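Local atomic coordinates of peroxisomal catalase A (Saccharomyces cerevisiae, PDB entry 1A4E), a protein that breaks down hydrogen peroxide to water and oxygen with a bound heme, probably protecting yeast cells from the peroxide made by peroxisomal oxidases. Residues B[50-55]-B[98-103]; B[104-109]-B[235-240]; B[189-194]-B[245-250]. One frame throughout, in Å; residues are numbered along the deposited sequence.

Contact 1. Residues B[50-55]-B[98-103]. With HEM (protoporphyrin IX containing Fe), chain I.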
loop_
_atom_site.group_PDB
_atom_site.type_symbol
_atom_site.label_atom_id
_atom_site.label_comp_id
_atom_site.label_asym_id
_atom_site.label_seq_id
_atom_site.Cartn_x
_atom_site.Cartn_y
_atom_site.Cartn_z
ATOM N N ILE B 50 7.451 4.235 -6.914
ATOM C CA ILE B 50 6.027 4.420 -6.680
ATOM C C ILE B 50 5.356 4.180 -8.037
ATOM O O ILE B 50 6.061 4.224 -9.052
ATOM C CB ILE B 50 5.724 5.864 -6.165
ATOM C CG1 ILE B 50 6.195 6.973 -7.113
ATOM C CG2 ILE B 50 6.380 5.968 -4.801
ATOM C CD1 ILE B 50 5.832 8.398 -6.633
ATOM N N PRO B 51 4.040 3.906 -8.171
ATOM C CA PRO B 51 3.378 3.726 -9.461
ATOM C C PRO B 51 3.506 5.008 -10.272
ATOM O O PRO B 51 3.493 6.104 -9.710
ATOM C CB PRO B 51 1.946 3.400 -9.124
ATOM C CG PRO B 51 2.005 2.879 -7.715
ATOM C CD PRO B 51 3.059 3.783 -7.093
ATOM N N GLN B 52 3.681 4.913 -11.588
ATOM C CA GLN B 52 3.722 6.101 -12.426
ATOM C C GLN B 52 2.328 6.703 -12.573
ATOM O O GLN B 52 1.318 6.007 -12.456
ATOM C CB GLN B 52 4.260 5.745 -13.807
ATOM C CG GLN B 52 3.368 4.766 -14.578
ATOM C CD GLN B 52 3.882 4.337 -15.941
ATOM O OE1 GLN B 52 3.104 3.995 -16.832
ATOM N NE2 GLN B 52 5.192 4.326 -16.159
ATOM N N ARG B 53 2.286 8.013 -12.811
ATOM C CA ARG B 53 1.060 8.747 -13.119
ATOM C C ARG B 53 0.251 8.085 -14.231
ATOM O O ARG B 53 0.816 7.554 -15.187
ATOM C CB ARG B 53 1.444 10.156 -13.534
ATOM C CG ARG B 53 1.289 11.147 -12.418
ATOM C CD ARG B 53 1.945 12.480 -12.715
ATOM N NE ARG B 53 3.324 12.376 -12.305
ATOM C CZ ARG B 53 3.903 13.195 -11.432
ATOM N NH1 ARG B 53 3.272 14.207 -10.852
ATOM N NH2 ARG B 53 5.160 12.956 -11.101
ATOM N N ASN B 54 -1.074 8.078 -14.114
ATOM C CA ASN B 54 -1.938 7.497 -15.134
ATOM C C ASN B 54 -3.004 8.530 -15.540
ATOM O O ASN B 54 -3.954 8.754 -14.792
ATOM C CB ASN B 54 -2.583 6.224 -14.570
ATOM C CG ASN B 54 -3.358 5.408 -15.593
ATOM O OD1 ASN B 54 -3.057 5.397 -16.785
ATOM N ND2 ASN B 54 -4.391 4.698 -15.144
ATOM N N PRO B 55 -2.903 9.238 -16.675
ATOM C CA PRO B 55 -1.756 9.222 -17.582
ATOM C C PRO B 55 -0.719 10.292 -17.214
ATOM O O PRO B 55 -0.676 10.760 -16.070
ATOM C CB PRO B 55 -2.439 9.397 -18.919
ATOM C CG PRO B 55 -3.469 10.464 -18.607
ATOM C CD PRO B 55 -3.991 10.040 -17.238
ATOM N N GLY B 98 0.329 9.580 -23.228
ATOM C CA GLY B 98 0.122 8.137 -23.252
ATOM C C GLY B 98 1.294 7.259 -22.857
ATOM O O GLY B 98 1.081 6.136 -22.412
ATOM N N GLY B 99 2.530 7.736 -23.001
ATOM C CA GLY B 99 3.713 6.916 -22.761
ATOM C C GLY B 99 4.027 6.637 -21.303
ATOM O O GLY B 99 3.673 7.414 -20.415
ATOM N N ASP B 100 4.706 5.507 -21.069
ATOM C CA ASP B 100 5.139 5.133 -19.727
ATOM C C ASP B 100 6.333 5.960 -19.258
ATOM O O ASP B 100 6.843 6.790 -20.010
ATOM C CB ASP B 100 5.521 3.670 -19.696
ATOM C CG ASP B 100 4.412 2.728 -20.110
ATOM O OD1 ASP B 100 3.318 2.824 -19.565
ATOM O OD2 ASP B 100 4.648 1.896 -20.981
ATOM N N LYS B 101 6.833 5.750 -18.032
ATOM C CA LYS B 101 7.911 6.555 -17.490
ATOM C C LYS B 101 9.189 6.519 -18.316
ATOM O O LYS B 101 9.870 7.540 -18.412
ATOM C CB LYS B 101 8.221 6.106 -16.060
ATOM C CG LYS B 101 8.803 7.295 -15.306
ATOM C CD LYS B 101 8.920 7.140 -13.796
ATOM C CE LYS B 101 10.212 6.477 -13.337
ATOM N NZ LYS B 101 11.379 7.234 -13.767
ATOM N N GLY B 102 9.558 5.423 -18.973
ATOM C CA GLY B 102 10.812 5.452 -19.717
ATOM C C GLY B 102 10.714 5.995 -21.133
ATOM O O GLY B 102 11.741 6.106 -21.804
ATOM N N SER B 103 9.505 6.341 -21.604
ATOM C CA SER B 103 9.303 6.745 -22.984
ATOM C C SER B 103 9.978 8.052 -23.355
ATOM O O SER B 103 10.390 8.821 -22.488
ATOM C CB SER B 103 7.810 6.827 -23.249
ATOM O OG SER B 103 7.177 7.798 -22.430
HETATM C CHA HEM I . -2.880 14.016 -15.201
HETATM C CHB HEM I . -7.382 12.385 -14.912
HETATM C CHC HEM I . -8.648 15.317 -18.478
HETATM C CHD HEM I . -4.447 17.612 -18.002
HETATM C C1A HEM I . -3.963 13.201 -14.927
HETATM C C2A HEM I . -3.984 12.215 -13.863
HETATM C C3A HEM I . -5.272 11.819 -13.721
HETATM C C4A HEM I . -6.029 12.533 -14.720
HETATM C CMA HEM I . -5.852 10.876 -12.677
HETATM C CAA HEM I . -2.800 11.780 -13.018
HETATM C CBA HEM I . -2.878 12.469 -11.674
HETATM C CGA HEM I . -1.769 12.112 -10.709
HETATM O O1A HEM I . -1.478 10.938 -10.493
HETATM O O2A HEM I . -1.203 13.040 -10.153
HETATM C C1B HEM I . -8.129 13.068 -15.846
HETATM C C2B HEM I . -9.526 12.809 -16.100
HETATM C C3B HEM I . -9.878 13.566 -17.193
HETATM C C4B HEM I . -8.671 14.295 -17.558
HETATM C CMB HEM I . -10.363 11.839 -15.272
HETATM C CAB HEM I . -11.096 13.668 -17.877
HETATM C CBB HEM I . -12.418 13.184 -17.449
HETATM C C1C HEM I . -7.621 16.225 -18.645
HETATM C C2C HEM I . -7.754 17.461 -19.381
HETATM C C3C HEM I . -6.592 18.153 -19.199
HETATM C C4C HEM I . -5.753 17.319 -18.359
HETATM C CMC HEM I . -9.004 17.885 -20.150
HETATM C CAC HEM I . -6.268 19.422 -19.655
HETATM C CBC HEM I . -7.030 20.605 -19.320
HETATM C C1D HEM I . -3.640 16.817 -17.210
HETATM C C2D HEM I . -2.273 17.122 -16.870
HETATM C C3D HEM I . -1.832 16.097 -16.110
HETATM C C4D HEM I . -2.923 15.170 -15.970
HETATM C CMD HEM I . -1.482 18.363 -17.262
HETATM C CAD HEM I . -0.432 15.922 -15.554
HETATM C CBD HEM I . -0.214 16.532 -14.189
HETATM C CGD HEM I . 1.231 16.352 -13.764
HETATM O O1D HEM I . 2.117 16.850 -14.444
HETATM O O2D HEM I . 1.489 15.702 -12.758
HETATM N NA HEM I . -5.234 13.409 -15.430
HETATM N NB HEM I . -7.616 13.995 -16.722
HETATM N NC HEM I . -6.413 16.162 -17.983
HETATM N ND HEM I . -4.041 15.622 -16.641
HETATM FE FE HEM I . -5.809 14.773 -16.726
#
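Gln-52 carries this contact, reaching across to the corner formed by Asp-100 and Lys-101. Its CG is tucked between backbone N and carbonyl carbon (chi1 64°), and from there the chain runs straight out, so that CD ends 3.9 Å from Lys-101 N. The amide slants against the Asp-100 carboxylate, the two planes 31° apart. The carboxylate's main partner is Arg-151, in a salt bridge through OD2. Lys-101 offers the root of its side chain, then bends away; its NZ makes a long, weak ion pair with Asp-100 of the second subunit. The corner itself is a type I beta turn from Asp-100 to Ser-103. Asp-100 O takes both the Ser-103 N and, at 2.6 Å, the Ser-103 OG hydrogen bond, which fixes the serine hydroxyl. Beyond Gln-52 the chain turns to the heme: Arg-53 NH1 gives a weak hydrogen bond of 3.0 Å to propionate O2D, and Pro-55, which also lines the azide pocket just before the active-site His-56, has CD 3.9 Å from heme C1A. The contact backs a loop that lines the heme pocket, running from helix 36-45 to strand 59-68, with the loop linking strands 87-95 and 112-119; helix 141-149 packs against Pro-55.

Contact 2. Residues B[104-109]-B[235-240]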
loop_
_atom_site.group_PDB
_atom_site.type_symbol
_atom_site.label_atom_id
_atom_site.label_comp_id
_atom_site.label_asym_id
_atom_site.label_seq_id
_atom_site.Cartn_x
_atom_site.Cartn_y
_atom_site.Cartn_z
ATOM N N ALA B 104 10.101 8.264 -24.670
ATOM C CA ALA B 104 10.779 9.424 -25.227
ATOM C C ALA B 104 10.050 10.744 -25.151
ATOM O O ALA B 104 8.828 10.823 -25.123
ATOM C CB ALA B 104 11.097 9.194 -26.683
ATOM N N ASP B 105 10.844 11.805 -25.131
ATOM C CA ASP B 105 10.330 13.161 -25.094
ATOM C C ASP B 105 9.685 13.671 -26.361
ATOM O O ASP B 105 8.685 14.388 -26.308
ATOM C CB ASP B 105 11.447 14.126 -24.733
ATOM C CG ASP B 105 11.712 14.244 -23.247
ATOM O OD1 ASP B 105 10.898 13.800 -22.443
ATOM O OD2 ASP B 105 12.735 14.810 -22.889
ATOM N N THR B 106 10.283 13.318 -27.503
ATOM C CA THR B 106 9.815 13.816 -28.785
ATOM C C THR B 106 8.942 12.816 -29.538
ATOM O O THR B 106 9.309 12.288 -30.588
ATOM C CB THR B 106 11.062 14.257 -29.632
ATOM O OG1 THR B 106 11.908 13.128 -29.795
ATOM C CG2 THR B 106 11.831 15.401 -28.978
ATOM N N VAL B 107 7.789 12.497 -28.940
ATOM C CA VAL B 107 6.775 11.664 -29.586
ATOM C C VAL B 107 5.570 12.549 -29.901
ATOM O O VAL B 107 5.505 13.695 -29.456
ATOM C CB VAL B 107 6.266 10.482 -28.692
ATOM C CG1 VAL B 107 7.404 9.502 -28.488
ATOM C CG2 VAL B 107 5.706 10.999 -27.366
ATOM N N ARG B 108 4.598 12.071 -30.677
ATOM C CA ARG B 108 3.394 12.844 -30.915
ATOM C C ARG B 108 2.460 12.569 -29.754
ATOM O O ARG B 108 2.187 11.426 -29.398
ATOM C CB ARG B 108 2.760 12.424 -32.240
ATOM C CG ARG B 108 1.321 12.890 -32.441
ATOM C CD ARG B 108 0.928 12.783 -33.901
ATOM N NE ARG B 108 1.405 13.993 -34.545
ATOM C CZ ARG B 108 2.299 13.992 -35.523
ATOM N NH1 ARG B 108 2.829 12.882 -36.005
ATOM N NH2 ARG B 108 2.704 15.151 -35.985
ATOM N N ASP B 109 2.017 13.668 -29.156
ATOM C CA ASP B 109 1.099 13.655 -28.026
ATOM C C ASP B 109 0.714 15.089 -27.707
ATOM O O ASP B 109 1.398 16.014 -28.144
ATOM C CB ASP B 109 1.744 13.061 -26.764
ATOM C CG ASP B 109 1.199 11.721 -26.292
ATOM O OD1 ASP B 109 0.189 11.232 -26.800
ATOM O OD2 ASP B 109 1.804 11.158 -25.388
ATOM N N LYS B 235 13.774 10.572 -35.033
ATOM C CA LYS B 235 15.228 10.451 -34.940
ATOM C C LYS B 235 15.768 10.833 -33.572
ATOM O O LYS B 235 16.637 10.141 -33.036
ATOM C CB LYS B 235 15.912 11.327 -35.977
ATOM C CG LYS B 235 15.879 10.671 -37.336
ATOM C CD LYS B 235 16.348 11.655 -38.395
ATOM C CE LYS B 235 16.446 10.979 -39.761
ATOM N NZ LYS B 235 16.768 11.962 -40.779
ATOM N N ILE B 236 15.240 11.919 -32.991
ATOM C CA ILE B 236 15.645 12.349 -31.660
ATOM C C ILE B 236 15.102 11.376 -30.606
ATOM O O ILE B 236 15.750 11.171 -29.585
ATOM C CB ILE B 236 15.135 13.799 -31.416
ATOM C CG1 ILE B 236 15.824 14.763 -32.374
ATOM C CG2 ILE B 236 15.457 14.237 -30.003
ATOM C CD1 ILE B 236 15.311 16.219 -32.295
ATOM N N ALA B 237 13.961 10.707 -30.820
ATOM C CA ALA B 237 13.440 9.746 -29.853
ATOM C C ALA B 237 14.351 8.534 -29.629
ATOM O O ALA B 237 14.314 7.904 -28.565
ATOM C CB ALA B 237 12.084 9.260 -30.324
ATOM N N GLY B 238 15.194 8.207 -30.621
ATOM C CA GLY B 238 16.139 7.109 -30.503
ATOM C C GLY B 238 17.498 7.577 -30.011
ATOM O O GLY B 238 18.136 6.945 -29.170
ATOM N N SER B 239 17.927 8.714 -30.554
ATOM C CA SER B 239 19.206 9.339 -30.253
ATOM C C SER B 239 19.328 9.935 -28.846
ATOM O O SER B 239 20.355 9.830 -28.177
ATOM C CB SER B 239 19.404 10.391 -31.335
ATOM O OG SER B 239 20.517 11.235 -31.118
ATOM N N ASN B 240 18.250 10.581 -28.403
ATOM C CA ASN B 240 18.179 11.243 -27.115
ATOM C C ASN B 240 16.732 11.255 -26.611
ATOM O O ASN B 240 15.993 12.219 -26.835
ATOM C CB ASN B 240 18.719 12.673 -27.256
ATOM C CG ASN B 240 18.836 13.448 -25.950
ATOM O OD1 ASN B 240 18.458 13.005 -24.862
ATOM N ND2 ASN B 240 19.375 14.660 -26.038
HETATM O O HOH W 1 13.194 12.316 -27.395
#
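Thr-106 and Ala-104 press against one flank of the last turn of a helix, meeting Ile-236 and Ala-237. The close-fitting part is round the buried Thr-106. With OG1 lodged between backbone N and carbonyl carbon (chi1 59°), the threonine presents both its branches to the helix: the methyl CG2 meets Ile-236 CG2 at 3.9 Å, while OG1 sits 3.7 Å from Ile-236 CB. The two side chains cross at about a right angle. OG1 also comes near Ala-237 N, but the angle is too poor for a hydrogen bond; its firm partner is the carbonyl of Ala-233, one turn back on the same helix. Next to it, Ala-104 CB touches Ala-237 CB at 3.8 Å, a plain methyl-to-methyl contact with both residues partly exposed.

Past the last helical residue the fit is looser and water takes over. One water accepts from Thr-106 N at 3.1 Å and donates to Asn-240 O at 2.9 Å, bridging two backbones that do not bond directly. On the far flank Lys-235 points away and Ser-239 is exposed, neither touching the loop. Asn-240 leaves helical geometry, and its OD1 accepts from Asp-242 N in an Asx turn that leads on to the next helix. The loop between strands 87-95 and 112-119 is thus laid along the end of helix 230-239, with Tyr-243 of helix 243-253 touching both Thr-106 and Ile-236.

Contact 3. Residues B[189-194]-B[245-250]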
loop_
_atom_site.group_PDB
_atom_site.type_symbol
_atom_site.label_atom_id
_atom_site.label_comp_id
_atom_site.label_asym_id
_atom_site.label_seq_id
_atom_site.Cartn_x
_atom_site.Cartn_y
_atom_site.Cartn_z
ATOM N N PRO B 189 6.215 19.442 -30.305
ATOM C CA PRO B 189 6.957 20.668 -30.009
ATOM C C PRO B 189 8.461 20.456 -30.045
ATOM O O PRO B 189 8.942 19.345 -29.826
ATOM C CB PRO B 189 6.502 21.097 -28.637
ATOM C CG PRO B 189 5.205 20.371 -28.443
ATOM C CD PRO B 189 5.455 19.044 -29.126
ATOM N N ALA B 190 9.226 21.514 -30.313
ATOM C CA ALA B 190 10.686 21.432 -30.356
ATOM C C ALA B 190 11.298 21.227 -28.974
ATOM O O ALA B 190 12.393 20.682 -28.818
ATOM C CB ALA B 190 11.261 22.709 -30.944
ATOM N N ASN B 191 10.532 21.716 -27.992
ATOM C CA ASN B 191 10.827 21.617 -26.579
ATOM C C ASN B 191 9.685 22.224 -25.767
ATOM O O ASN B 191 8.719 22.751 -26.333
ATOM C CB ASN B 191 12.130 22.342 -26.271
ATOM C CG ASN B 191 12.209 23.784 -26.739
ATOM O OD1 ASN B 191 11.511 24.666 -26.258
ATOM N ND2 ASN B 191 13.071 24.056 -27.705
ATOM N N TYR B 192 9.770 22.159 -24.429
ATOM C CA TYR B 192 8.745 22.694 -23.539
ATOM C C TYR B 192 8.675 24.214 -23.462
ATOM O O TYR B 192 7.647 24.786 -23.092
ATOM C CB TYR B 192 8.958 22.139 -22.130
ATOM C CG TYR B 192 8.712 20.640 -22.021
ATOM C CD1 TYR B 192 7.563 20.084 -22.591
ATOM C CD2 TYR B 192 9.632 19.823 -21.350
ATOM C CE1 TYR B 192 7.329 18.717 -22.501
ATOM C CE2 TYR B 192 9.400 18.449 -21.261
ATOM C CZ TYR B 192 8.251 17.906 -21.841
ATOM O OH TYR B 192 8.009 16.547 -21.774
ATOM N N ARG B 193 9.779 24.872 -23.826
ATOM C CA ARG B 193 9.857 26.327 -23.840
ATOM C C ARG B 193 9.205 26.930 -25.079
ATOM O O ARG B 193 9.013 28.137 -25.164
ATOM C CB ARG B 193 11.314 26.742 -23.794
ATOM C CG ARG B 193 12.007 26.276 -22.526
ATOM C CD ARG B 193 13.488 26.044 -22.742
ATOM N NE ARG B 193 14.144 27.207 -23.299
ATOM C CZ ARG B 193 14.894 27.144 -24.401
ATOM N NH1 ARG B 193 15.098 26.014 -25.062
ATOM N NH2 ARG B 193 15.421 28.262 -24.865
ATOM N N SER B 194 8.838 26.091 -26.046
ATOM C CA SER B 194 8.309 26.553 -27.313
ATOM C C SER B 194 6.862 26.146 -27.558
ATOM O O SER B 194 6.474 25.887 -28.699
ATOM C CB SER B 194 9.208 26.009 -28.414
ATOM O OG SER B 194 10.548 26.464 -28.289
ATOM N N GLN B 245 13.836 17.298 -21.556
ATOM C CA GLN B 245 14.303 17.391 -20.176
ATOM C C GLN B 245 15.672 18.067 -20.136
ATOM O O GLN B 245 15.916 18.962 -19.326
ATOM C CB GLN B 245 14.380 15.974 -19.567
ATOM C CG GLN B 245 15.123 15.790 -18.234
ATOM C CD GLN B 245 14.645 16.691 -17.110
ATOM O OE1 GLN B 245 13.469 16.714 -16.769
ATOM N NE2 GLN B 245 15.532 17.471 -16.501
ATOM N N GLN B 246 16.554 17.643 -21.040
ATOM C CA GLN B 246 17.874 18.221 -21.160
ATOM C C GLN B 246 17.799 19.685 -21.581
ATOM O O GLN B 246 18.547 20.517 -21.070
ATOM C CB GLN B 246 18.648 17.429 -22.177
ATOM C CG GLN B 246 20.076 17.896 -22.256
ATOM C CD GLN B 246 20.959 17.029 -23.121
ATOM O OE1 GLN B 246 22.098 17.405 -23.380
ATOM N NE2 GLN B 246 20.534 15.856 -23.585
ATOM N N ASP B 247 16.886 20.005 -22.510
ATOM C CA ASP B 247 16.704 21.363 -22.978
ATOM C C ASP B 247 16.268 22.307 -21.856
ATOM O O ASP B 247 16.835 23.391 -21.702
ATOM C CB ASP B 247 15.671 21.358 -24.106
ATOM C CG ASP B 247 15.327 22.763 -24.584
ATOM O OD1 ASP B 247 16.075 23.340 -25.372
ATOM O OD2 ASP B 247 14.321 23.295 -24.133
ATOM N N LEU B 248 15.258 21.893 -21.076
ATOM C CA LEU B 248 14.751 22.696 -19.984
ATOM C C LEU B 248 15.795 22.879 -18.898
ATOM O O LEU B 248 16.004 24.009 -18.444
ATOM C CB LEU B 248 13.506 22.037 -19.400
ATOM C CG LEU B 248 12.784 22.759 -18.261
ATOM C CD1 LEU B 248 12.313 24.144 -18.691
ATOM C CD2 LEU B 248 11.603 21.916 -17.842
ATOM N N PHE B 249 16.481 21.784 -18.530
ATOM C CA PHE B 249 17.497 21.826 -17.480
ATOM C C PHE B 249 18.638 22.763 -17.847
ATOM O O PHE B 249 18.999 23.626 -17.051
ATOM C CB PHE B 249 18.091 20.430 -17.217
ATOM C CG PHE B 249 18.924 20.417 -15.940
ATOM C CD1 PHE B 249 18.285 20.198 -14.715
ATOM C CD2 PHE B 249 20.303 20.676 -15.980
ATOM C CE1 PHE B 249 19.021 20.246 -13.530
ATOM C CE2 PHE B 249 21.028 20.723 -14.792
ATOM C CZ PHE B 249 20.388 20.511 -13.568
ATOM N N GLU B 250 19.210 22.600 -19.046
ATOM C CA GLU B 250 20.306 23.444 -19.488
ATOM C C GLU B 250 19.921 24.892 -19.724
ATOM O O GLU B 250 20.733 25.767 -19.435
ATOM C CB GLU B 250 20.909 22.883 -20.759
ATOM C CG GLU B 250 21.747 21.654 -20.444
ATOM C CD GLU B 250 22.306 20.909 -21.649
ATOM O OE1 GLU B 250 22.024 21.286 -22.790
ATOM O OE2 GLU B 250 23.016 19.927 -21.441
HETATM O O HOH W 2 12.345 21.728 -22.877
#
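Asp-247 OD2 is held from two directions: Arg-193 NH1 donates to it at 3.0 Å, and a water donates to it at 2.8 Å. The arginine bond is nearly straight, 166° at the hydrogen, lies in the guanidinium plane and uses the syn lone pair of the oxygen. The same NH1 stands 2.9 Å from Asp-247 OD1, so one nitrogen faces both carboxylate oxygens, with the two flat groups tilted 38° from each other instead of lying side by side as a two-nitrogen pair would. A bend in the arginine chain at chi3 turns the edge of the guanidinium to the carboxylate and brings CD close to OD2 as well.

The water accepts from Tyr-192 N at 3.0 Å, tying the carboxylate to the loop backbone. Asn-191 CB packs 3.2 Å from OD2, and the plane of its amide is only 16° from that of the carboxylate. The asparagine oxygen serves its own loop: Ser-194 OG donates to OD1 from above the carbonyl plane. Apart from the charges, Leu-248 CD1 makes a loose apolar contact with Arg-193 CG at 4.4 Å, while the Tyr-192 ring stacks on Phe-94. An alanine at Arg-193 would keep none of the charge and is likely to leave Asp-247 with its water but without its ionic mate, and Leu-248 without the arginine's CG beside it. The chemistry is that of a partly buried ion pair joining helix 243-253 to the loop before strand 197-198, where the neighbouring positive charge would probably favour an ionised aspartate.

In the fold
Contact 1 is the buried one, beside the heme; contacts 2 and 3 are partly buried and lie away from the active site. Contacts 1 and 2 share the long loop between strands 87-95 and 112-119, and Asp-109 of contact 2 probably bonds Gly-98 N of contact 1. Contacts 2 and 3 use successive helices, 230-239 and 243-253, and Asp-105 OD2 of the loop in contact 2 probably accepts from Gln-245 N of helix 243-253. Their chemistry differs: contact 1 sets an amide against a turn, beside an aspartate whose salt bridge goes to Arg-151; contacts 2 and 3 each have a bridging water, but contact 2 otherwise rests on apolar touches and contact 3 on a salt bridge.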